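Local coordinates for ornithine decarboxylase (Entamoeba histolytica, PDB 4AIB), which probably catalyses the pyridoxal 5'-phosphate-dependent decarboxylation of L-ornithine to putrescine, working as a homodimer, at residues P135-I143 and L177-H185; L200-E211 and T242-R251. One frame throughout, in Å; residues are numbered along the deposited sequence.

In the fold
Both contacts belong to the barrel domain and join in series along the chain: contact 1 pairs two neighbouring strands of the barrel wall, and contact 2 joins the helix that follows the second of them to the next helix round the outside. Their centres lie about 15 Å apart, and the two meet where strand 179-184 packs under helix 194-212, with L179 CD2 3.8 Å from A210 CB and V182 CG2 3.9 Å from T206 CG2. Contact 1 leads toward the cofactor site: the side chain of H185 is about 9 Å from that of K57, the predicted pyridoxal phosphate lysine, which carries no cofactor here. Contact 2 lies away from that site.

Contact 1 (P135-I143 and L177-H185); sequences PKMGIMIRI and LNLDGVHFH
Strands 138-143 and 179-184, from I139 with L179 to R142 with H183, are neighbouring parallel strands in the wall of the barrel domain. The ladder is built from backbone bonds: N178 O receives I139 N, I139 O receives D180 N, G181 O receives I141 N, and H183 closes the series by giving its N to I141 O and its O to I143 N (2.7 Å). A beta bulge interrupts the register. I139 lies opposite L179 but M140 opposite G181, so D180 is the extra residue, and G181 then adopts backbone angles open in practice to glycine. The D180 carboxylate lies over G138, OD2 3.3 Å from its CA, and continues to a hydrogen bond from OD2 to ND1 of H118, at the start of the next strand, 118-121. In this eight-stranded parallel α/β barrel, one face of the pair looks inward and the other meets helix 194-212. M140, R142 and H183 occupy the inner face. There M140 crosses H183 at about a right angle, with SD 3.7 Å from CB, and M140 also touches L219 and D221 of the following strand. R142 runs beside H183 in the same direction: with CG anti to the backbone N (chi1 -176°) and the chain straight to NE, its CG comes 3.6 Å from H183 CD2. The guanidinium stands nearly perpendicular to the imidazole, 84° between planes, with H183 NE2 over one of its faces, while NH2 reaches 3.5 Å from H185 CB. On the helix side the contacts are aliphatic. I143 CG1 sits 3.7 Å from V182 CG1, I141 CG2 lies near V182 CG2, and at the start of the strands I139 CD1 meets L177 CD1 at 3.6 Å.

Contact 2 (L200-E211 and T242-R251); sequences LTKARNTVTLAE and TIKELEFPER
R204 carries this contact, reaching from helix 194-212 to the chain that leaves helix 232-245. Its NE donates to L246 O at 2.9 Å, a bond that lies close to the guanidinium plane but approaches from above the carbonyl plane and is bent to 140° at the hydrogen. NE and NH2 both make further, weak bonds to E247 O, so two successive carbonyls hold the group at one end of the turn. The arginine chain kinks at chi2 (70°), which lays its methylene part on F248: CD stands 3.5 Å above the centroid, 5° off the ring normal, a CH-pi contact over the centre of the face. P249 CD lies over one face of the guanidinium, toward its rim. Around this core the apolar contacts spread along the helix. L246 CD1 packs 3.8 Å from L200 CB, its CD2 lies across T201, and L200 CD2 touches I243 CD1 at 3.7 Å. One turn further on from R204, V207 divides its methyls, CG2 meeting F248 CE2 at the ring edge and CG1 meeting P249 CG, 4.0 Å away. The far end is tied by a salt bridge, E211 OE2 to R251 NH2 at 2.8 Å, with P249 CG also close to OE2. Farther out, E247 is the first residue to leave helical angles, with positive phi; at this turn the L246 and E247 carbonyls both lie at R204, and the end of the F248 side chain comes in against its CD. The phenyl ring is set by an edge-to-face stack with F254 and by I220 of strand 219-221, which also touches V207. The contact joins two consecutive outer helices of the β/α barrel, 194-212 and 232-245, where the second gives way to the loop before strand 253-256.

Contact 1 (P135-I143 and L177-H185)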
loop_
_atom_site.group_PDB
_atom_site.type_symbol
_atom_site.label_atom_id
_atom_site.label_comp_id
_atom_site.label_asym_id
_atom_site.label_seq_id
_atom_site.Cartn_x
_atom_site.Cartn_y
_atom_site.Cartn_z
ATOM N N PRO A 135 31.338 -10.442 -9.234
ATOM C CA PRO A 135 32.400 -10.322 -8.229
ATOM C C PRO A 135 33.224 -9.033 -8.307
ATOM O O PRO A 135 34.127 -8.831 -7.492
ATOM C CB PRO A 135 33.282 -11.540 -8.513
ATOM C CG PRO A 135 33.116 -11.784 -9.973
ATOM C CD PRO A 135 31.726 -11.342 -10.339
ATOM N N LYS A 136 32.912 -8.171 -9.272
ATOM C CA LYS A 136 33.613 -6.895 -9.423
ATOM C C LYS A 136 32.900 -5.737 -8.721
ATOM O O LYS A 136 33.448 -4.637 -8.617
ATOM C CB LYS A 136 33.836 -6.572 -10.904
ATOM C CG LYS A 136 34.997 -7.326 -11.530
ATOM C CD LYS A 136 35.336 -6.778 -12.906
ATOM C CE LYS A 136 36.563 -7.465 -13.483
ATOM N NZ LYS A 136 36.910 -6.942 -14.834
ATOM N N MET A 137 31.687 -5.995 -8.235
ATOM C CA MET A 137 30.890 -4.982 -7.545
ATOM C C MET A 137 31.432 -4.715 -6.141
ATOM O O MET A 137 31.699 -5.648 -5.379
ATOM C CB MET A 137 29.421 -5.409 -7.485
ATOM C CG MET A 137 28.437 -4.256 -7.336
ATOM S SD MET A 137 26.712 -4.743 -7.554
ATOM C CE MET A 137 26.654 -5.097 -9.310
ATOM N N GLY A 138 31.604 -3.436 -5.817
ATOM C CA GLY A 138 32.067 -3.020 -4.494
ATOM C C GLY A 138 31.017 -3.273 -3.429
ATOM O O GLY A 138 29.826 -3.054 -3.658
ATOM N N ILE A 139 31.466 -3.730 -2.264
ATOM C CA ILE A 139 30.565 -4.155 -1.196
ATOM C C ILE A 139 30.664 -3.249 0.030
ATOM O O ILE A 139 31.759 -2.917 0.486
ATOM C CB ILE A 139 30.830 -5.626 -0.795
ATOM C CG1 ILE A 139 30.502 -6.561 -1.963
ATOM C CG2 ILE A 139 30.025 -6.016 0.441
ATOM C CD1 ILE A 139 31.137 -7.931 -1.858
ATOM N N MET A 140 29.506 -2.854 0.551
ATOM C CA MET A 140 29.436 -2.079 1.780
ATOM C C MET A 140 28.813 -2.934 2.878
ATOM O O MET A 140 27.799 -3.600 2.658
ATOM C CB MET A 140 28.621 -0.806 1.561
ATOM C CG MET A 140 29.328 0.461 2.014
ATOM S SD MET A 140 28.320 1.955 1.942
ATOM C CE MET A 140 27.752 1.953 0.242
ATOM N N ILE A 141 29.427 -2.923 4.058
ATOM C CA ILE A 141 28.944 -3.730 5.178
ATOM C C ILE A 141 27.923 -2.959 6.021
ATOM O O ILE A 141 28.191 -1.840 6.465
ATOM C CB ILE A 141 30.115 -4.299 6.024
ATOM C CG1 ILE A 141 29.610 -5.354 7.017
ATOM C CG2 ILE A 141 30.907 -3.188 6.711
ATOM C CD1 ILE A 141 30.678 -6.321 7.490
ATOM N N ARG A 142 26.747 -3.551 6.218
ATOM C CA ARG A 142 25.686 -2.905 6.990
ATOM C C ARG A 142 25.778 -3.250 8.475
ATOM O O ARG A 142 25.716 -4.419 8.852
ATOM C CB ARG A 142 24.299 -3.245 6.430
ATOM C CG ARG A 142 23.156 -2.521 7.129
ATOM C CD ARG A 142 21.861 -2.596 6.337
ATOM N NE ARG A 142 20.760 -1.933 7.034
ATOM C CZ ARG A 142 19.565 -1.681 6.501
ATOM N NH1 ARG A 142 19.294 -2.029 5.250
ATOM N NH2 ARG A 142 18.636 -1.073 7.226
ATOM N N ILE A 143 25.929 -2.220 9.305
ATOM C CA ILE A 143 26.002 -2.382 10.759
ATOM C C ILE A 143 24.812 -1.704 11.450
ATOM O O ILE A 143 23.947 -1.128 10.784
ATOM C CB ILE A 143 27.352 -1.875 11.336
ATOM C CG1 ILE A 143 27.543 -0.370 11.105
ATOM C CG2 ILE A 143 28.522 -2.659 10.756
ATOM C CD1 ILE A 143 27.342 0.481 12.343
ATOM N N LEU A 177 36.957 -10.135 -2.545
ATOM C CA LEU A 177 36.052 -9.103 -3.040
ATOM C C LEU A 177 36.443 -7.716 -2.539
ATOM O O LEU A 177 37.119 -7.583 -1.517
ATOM C CB LEU A 177 34.607 -9.426 -2.646
ATOM C CG LEU A 177 34.017 -10.734 -3.182
ATOM C CD1 LEU A 177 32.784 -11.129 -2.387
ATOM C CD2 LEU A 177 33.689 -10.634 -4.664
ATOM N N ASN A 178 36.012 -6.692 -3.271
ATOM C CA ASN A 178 36.306 -5.306 -2.926
ATOM C C ASN A 178 35.330 -4.761 -1.890
ATOM O O ASN A 178 34.112 -4.887 -2.047
ATOM C CB ASN A 178 36.286 -4.418 -4.177
ATOM C CG ASN A 178 37.149 -4.964 -5.304
ATOM O OD1 ASN A 178 36.696 -5.073 -6.445
ATOM N ND2 ASN A 178 38.396 -5.310 -4.992
ATOM N N LEU A 179 35.874 -4.163 -0.832
ATOM C CA LEU A 179 35.066 -3.524 0.201
ATOM C C LEU A 179 35.121 -2.006 0.061
ATOM O O LEU A 179 36.184 -1.394 0.203
ATOM C CB LEU A 179 35.528 -3.950 1.601
ATOM C CG LEU A 179 34.688 -3.478 2.796
ATOM C CD1 LEU A 179 33.493 -4.390 3.032
ATOM C CD2 LEU A 179 35.541 -3.391 4.050
ATOM N N ASP A 180 33.967 -1.408 -0.227
ATOM C CA ASP A 180 33.853 0.042 -0.339
ATOM C C ASP A 180 33.852 0.713 1.032
ATOM O O ASP A 180 34.431 1.788 1.199
ATOM C CB ASP A 180 32.603 0.428 -1.134
ATOM C CG ASP A 180 32.735 0.132 -2.622
ATOM O OD1 ASP A 180 33.877 0.052 -3.128
ATOM O OD2 ASP A 180 31.693 -0.011 -3.292
ATOM N N GLY A 181 33.206 0.076 2.006
ATOM C CA GLY A 181 33.187 0.586 3.374
ATOM C C GLY A 181 32.045 0.089 4.239
ATOM O O GLY A 181 31.619 -1.062 4.127
ATOM N N VAL A 182 31.553 0.975 5.104
ATOM C CA VAL A 182 30.538 0.633 6.103
ATOM C C VAL A 182 29.251 1.435 5.884
ATOM O O VAL A 182 29.294 2.594 5.466
ATOM C CB VAL A 182 31.063 0.861 7.542
ATOM C CG1 VAL A 182 30.134 0.229 8.567
ATOM C CG2 VAL A 182 32.467 0.294 7.706
ATOM N N HIS A 183 28.114 0.805 6.172
ATOM C CA HIS A 183 26.795 1.421 6.028
ATOM C C HIS A 183 25.933 1.120 7.223
ATOM O O HIS A 183 25.972 0.014 7.760
ATOM C CB HIS A 183 26.131 0.929 4.740
ATOM C CG HIS A 183 24.632 1.134 4.697
ATOM N ND1 HIS A 183 24.070 2.322 4.410
ATOM C CD2 HIS A 183 23.582 0.242 4.903
ATOM C CE1 HIS A 183 22.729 2.202 4.438
ATOM N NE2 HIS A 183 22.432 0.928 4.739
ATOM N N PHE A 184 25.157 2.108 7.663
ATOM C CA PHE A 184 24.159 1.893 8.714
ATOM C C PHE A 184 22.898 2.717 8.472
ATOM O O PHE A 184 22.970 3.844 7.982
ATOM C CB PHE A 184 24.738 2.156 10.115
ATOM C CG PHE A 184 25.148 3.585 10.363
ATOM C CD1 PHE A 184 24.246 4.501 10.898
ATOM C CD2 PHE A 184 26.444 4.010 10.089
ATOM C CE1 PHE A 184 24.623 5.815 11.134
ATOM C CE2 PHE A 184 26.828 5.322 10.325
ATOM C CZ PHE A 184 25.917 6.225 10.851
ATOM N N HIS A 185 21.747 2.141 8.813
ATOM C CA HIS A 185 20.466 2.824 8.664
ATOM C C HIS A 185 19.687 2.749 9.943
ATOM O O HIS A 185 19.437 1.660 10.468
ATOM C CB HIS A 185 19.665 2.218 7.514
ATOM C CG HIS A 185 18.592 3.132 6.966
ATOM N ND1 HIS A 185 17.414 3.322 7.589
ATOM C CD2 HIS A 185 18.555 3.908 5.809
ATOM C CE1 HIS A 185 16.661 4.179 6.872
ATOM N NE2 HIS A 185 17.361 4.537 5.783
#

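Contact 2 (L200-E211 and T242-R251)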
loop_
_atom_site.group_PDB
_atom_site.type_symbol
_atom_site.label_atom_id
_atom_site.label_comp_id
_atom_site.label_asym_id
_atom_site.label_seq_id
_atom_site.Cartn_x
_atom_site.Cartn_y
_atom_site.Cartn_z
ATOM N N LEU A 200 28.381 5.975 14.382
ATOM C CA LEU A 200 29.581 6.483 13.711
ATOM C C LEU A 200 30.859 5.991 14.386
ATOM O O LEU A 200 31.845 5.680 13.712
ATOM C CB LEU A 200 29.575 8.015 13.662
ATOM C CG LEU A 200 28.761 8.710 12.569
ATOM C CD1 LEU A 200 28.604 10.190 12.885
ATOM C CD2 LEU A 200 29.395 8.518 11.200
ATOM N N THR A 201 30.835 5.934 15.717
ATOM C CA THR A 201 31.952 5.413 16.505
ATOM C C THR A 201 32.104 3.910 16.261
ATOM O O THR A 201 33.222 3.394 16.188
ATOM C CB THR A 201 31.760 5.689 18.012
ATOM O OG1 THR A 201 31.351 7.049 18.203
ATOM C CG2 THR A 201 33.054 5.445 18.782
ATOM N N LYS A 202 30.969 3.227 16.128
ATOM C CA LYS A 202 30.924 1.804 15.797
ATOM C C LYS A 202 31.432 1.555 14.374
ATOM O O LYS A 202 32.071 0.535 14.106
ATOM C CB LYS A 202 29.495 1.275 15.960
ATOM C CG LYS A 202 29.346 -0.236 15.865
ATOM C CD LYS A 202 27.911 -0.653 16.147
ATOM C CE LYS A 202 27.654 -2.085 15.710
ATOM N NZ LYS A 202 26.294 -2.548 16.104
ATOM N N ALA A 203 31.146 2.496 13.475
ATOM C CA ALA A 203 31.612 2.426 12.090
ATOM C C ALA A 203 33.113 2.685 11.986
ATOM O O ALA A 203 33.798 2.056 11.177
ATOM C CB ALA A 203 30.840 3.403 11.214
ATOM N N ARG A 204 33.614 3.609 12.806
ATOM C CA ARG A 204 35.041 3.939 12.845
ATOM C C ARG A 204 35.879 2.737 13.283
ATOM O O ARG A 204 36.976 2.511 12.766
ATOM C CB ARG A 204 35.289 5.145 13.764
ATOM C CG ARG A 204 36.738 5.613 13.850
ATOM C CD ARG A 204 37.215 6.264 12.559
ATOM N NE ARG A 204 38.672 6.374 12.506
ATOM C CZ ARG A 204 39.480 5.457 11.975
ATOM N NH1 ARG A 204 38.982 4.350 11.440
ATOM N NH2 ARG A 204 40.791 5.650 11.978
ATOM N N ASN A 205 35.346 1.969 14.232
ATOM C CA ASN A 205 35.985 0.741 14.697
ATOM C C ASN A 205 35.958 -0.363 13.643
ATOM O O ASN A 205 36.871 -1.189 13.578
ATOM C CB ASN A 205 35.329 0.251 15.992
ATOM C CG ASN A 205 35.485 1.236 17.138
ATOM O OD1 ASN A 205 36.569 1.774 17.371
ATOM N ND2 ASN A 205 34.400 1.469 17.866
ATOM N N THR A 206 34.910 -0.367 12.821
ATOM C CA THR A 206 34.767 -1.333 11.731
ATOM C C THR A 206 35.775 -1.054 10.613
ATOM O O THR A 206 36.252 -1.982 9.957
ATOM C CB THR A 206 33.326 -1.347 11.169
ATOM O OG1 THR A 206 32.388 -1.414 12.250
ATOM C CG2 THR A 206 33.104 -2.547 10.251
ATOM N N VAL A 207 36.099 0.224 10.412
ATOM C CA VAL A 207 37.094 0.641 9.418
ATOM C C VAL A 207 38.484 0.113 9.783
ATOM O O VAL A 207 39.147 -0.517 8.957
ATOM C CB VAL A 207 37.126 2.179 9.240
ATOM C CG1 VAL A 207 38.292 2.609 8.359
ATOM C CG2 VAL A 207 35.816 2.675 8.649
ATOM N N THR A 208 38.907 0.364 11.023
ATOM C CA THR A 208 40.209 -0.094 11.524
ATOM C C THR A 208 40.320 -1.619 11.563
ATOM O O THR A 208 41.401 -2.170 11.351
ATOM C CB THR A 208 40.529 0.477 12.922
ATOM O OG1 THR A 208 39.368 0.396 13.757
ATOM C CG2 THR A 208 40.978 1.928 12.824
ATOM N N LEU A 209 39.202 -2.288 11.837
ATOM C CA LEU A 209 39.142 -3.748 11.809
ATOM C C LEU A 209 39.316 -4.265 10.383
ATOM O O LEU A 209 40.082 -5.200 10.147
ATOM C CB LEU A 209 37.823 -4.249 12.414
ATOM C CG LEU A 209 37.549 -5.756 12.498
ATOM C CD1 LEU A 209 38.544 -6.470 13.405
ATOM C CD2 LEU A 209 36.125 -6.002 12.975
ATOM N N ALA A 210 38.612 -3.640 9.439
ATOM C CA ALA A 210 38.692 -4.005 8.024
ATOM C C ALA A 210 40.044 -3.647 7.411
ATOM O O ALA A 210 40.508 -4.321 6.489
ATOM C CB ALA A 210 37.563 -3.352 7.241
ATOM N N GLU A 211 40.665 -2.585 7.923
ATOM C CA GLU A 211 42.010 -2.187 7.501
ATOM C C GLU A 211 43.044 -3.238 7.887
ATOM O O GLU A 211 44.035 -3.428 7.181
ATOM C CB GLU A 211 42.394 -0.827 8.088
ATOM C CG GLU A 211 41.893 0.366 7.287
ATOM C CD GLU A 211 42.406 1.694 7.818
ATOM O OE1 GLU A 211 42.418 1.887 9.054
ATOM O OE2 GLU A 211 42.802 2.548 6.997
ATOM N N THR A 242 31.518 15.063 14.871
ATOM C CA THR A 242 31.874 13.674 15.179
ATOM C C THR A 242 32.739 13.059 14.074
ATOM O O THR A 242 33.666 12.299 14.362
ATOM C CB THR A 242 30.623 12.805 15.439
ATOM O OG1 THR A 242 29.734 13.495 16.327
ATOM C CG2 THR A 242 31.006 11.469 16.066
ATOM N N ILE A 243 32.436 13.402 12.820
ATOM C CA ILE A 243 33.225 12.971 11.658
ATOM C C ILE A 243 34.704 13.349 11.802
ATOM O O ILE A 243 35.591 12.540 11.512
ATOM C CB ILE A 243 32.639 13.535 10.331
ATOM C CG1 ILE A 243 31.345 12.804 9.929
ATOM C CG2 ILE A 243 33.662 13.510 9.198
ATOM C CD1 ILE A 243 31.457 11.297 9.797
ATOM N N LYS A 244 34.956 14.574 12.262
ATOM C CA LYS A 244 36.317 15.074 12.470
ATOM C C LYS A 244 37.020 14.416 13.657
ATOM O O LYS A 244 38.204 14.082 13.572
ATOM C CB LYS A 244 36.312 16.594 12.661
ATOM C CG LYS A 244 36.348 17.397 11.372
ATOM C CD LYS A 244 36.658 18.858 11.662
ATOM C CE LYS A 244 36.947 19.632 10.386
ATOM N NZ LYS A 244 37.401 21.019 10.682
ATOM N N GLU A 245 36.284 14.237 14.752
ATOM C CA GLU A 245 36.836 13.735 16.015
ATOM C C GLU A 245 37.270 12.272 15.961
ATOM O O GLU A 245 38.244 11.885 16.611
ATOM C CB GLU A 245 35.833 13.932 17.154
ATOM C CG GLU A 245 35.680 15.375 17.614
ATOM C CD GLU A 245 34.480 15.590 18.520
ATOM O OE1 GLU A 245 33.698 14.637 18.736
ATOM O OE2 GLU A 245 34.316 16.722 19.017
ATOM N N LEU A 246 36.541 11.466 15.192
ATOM C CA LEU A 246 36.846 10.042 15.056
ATOM C C LEU A 246 38.104 9.793 14.225
ATOM O O LEU A 246 38.695 8.712 14.293
ATOM C CB LEU A 246 35.649 9.282 14.472
ATOM C CG LEU A 246 34.441 9.082 15.393
ATOM C CD1 LEU A 246 33.215 8.687 14.587
ATOM C CD2 LEU A 246 34.727 8.054 16.481
ATOM N N GLU A 247 38.506 10.805 13.455
ATOM C CA GLU A 247 39.706 10.762 12.611
ATOM C C GLU A 247 39.704 9.580 11.642
ATOM O O GLU A 247 40.473 8.627 11.793
ATOM C CB GLU A 247 40.990 10.790 13.456
ATOM C CG GLU A 247 41.264 12.124 14.135
ATOM C CD GLU A 247 42.594 12.163 14.870
ATOM O OE1 GLU A 247 43.381 11.199 14.759
ATOM O OE2 GLU A 247 42.854 13.168 15.565
ATOM N N PHE A 248 38.814 9.653 10.656
ATOM C CA PHE A 248 38.742 8.665 9.586
ATOM C C PHE A 248 39.938 8.819 8.646
ATOM O O PHE A 248 40.468 9.924 8.503
ATOM C CB PHE A 248 37.434 8.825 8.808
ATOM C CG PHE A 248 36.237 8.235 9.498
ATOM C CD1 PHE A 248 35.501 8.984 10.412
ATOM C CD2 PHE A 248 35.839 6.929 9.230
ATOM C CE1 PHE A 248 34.395 8.440 11.048
ATOM C CE2 PHE A 248 34.733 6.379 9.862
ATOM C CZ PHE A 248 34.011 7.135 10.773
ATOM N N PRO A 249 40.375 7.711 8.008
ATOM C CA PRO A 249 41.470 7.750 7.034
ATOM C C PRO A 249 41.302 8.836 5.968
ATOM O O PRO A 249 40.178 9.166 5.580
ATOM C CB PRO A 249 41.414 6.363 6.396
ATOM C CG PRO A 249 40.905 5.488 7.487
ATOM C CD PRO A 249 39.938 6.325 8.278
ATOM N N GLU A 250 42.426 9.373 5.501
ATOM C CA GLU A 250 42.444 10.501 4.567
ATOM C C GLU A 250 41.639 10.246 3.289
ATOM O O GLU A 250 41.043 11.167 2.733
ATOM C CB GLU A 250 43.893 10.875 4.229
ATOM C CG GLU A 250 44.113 12.341 3.884
ATOM C CD GLU A 250 43.931 12.641 2.405
ATOM O OE1 GLU A 250 44.517 11.920 1.567
ATOM O OE2 GLU A 250 43.208 13.608 2.082
ATOM N N ARG A 251 41.610 8.990 2.847
ATOM C CA ARG A 251 40.925 8.595 1.611
ATOM C C ARG A 251 39.399 8.470 1.731
ATOM O O ARG A 251 38.702 8.460 0.713
ATOM C CB ARG A 251 41.507 7.281 1.070
ATOM C CG ARG A 251 41.712 6.202 2.125
ATOM C CD ARG A 251 41.671 4.804 1.528
ATOM N NE ARG A 251 42.245 3.805 2.431
ATOM C CZ ARG A 251 41.616 3.273 3.478
ATOM N NH1 ARG A 251 40.378 3.636 3.783
ATOM N NH2 ARG A 251 42.234 2.373 4.232
#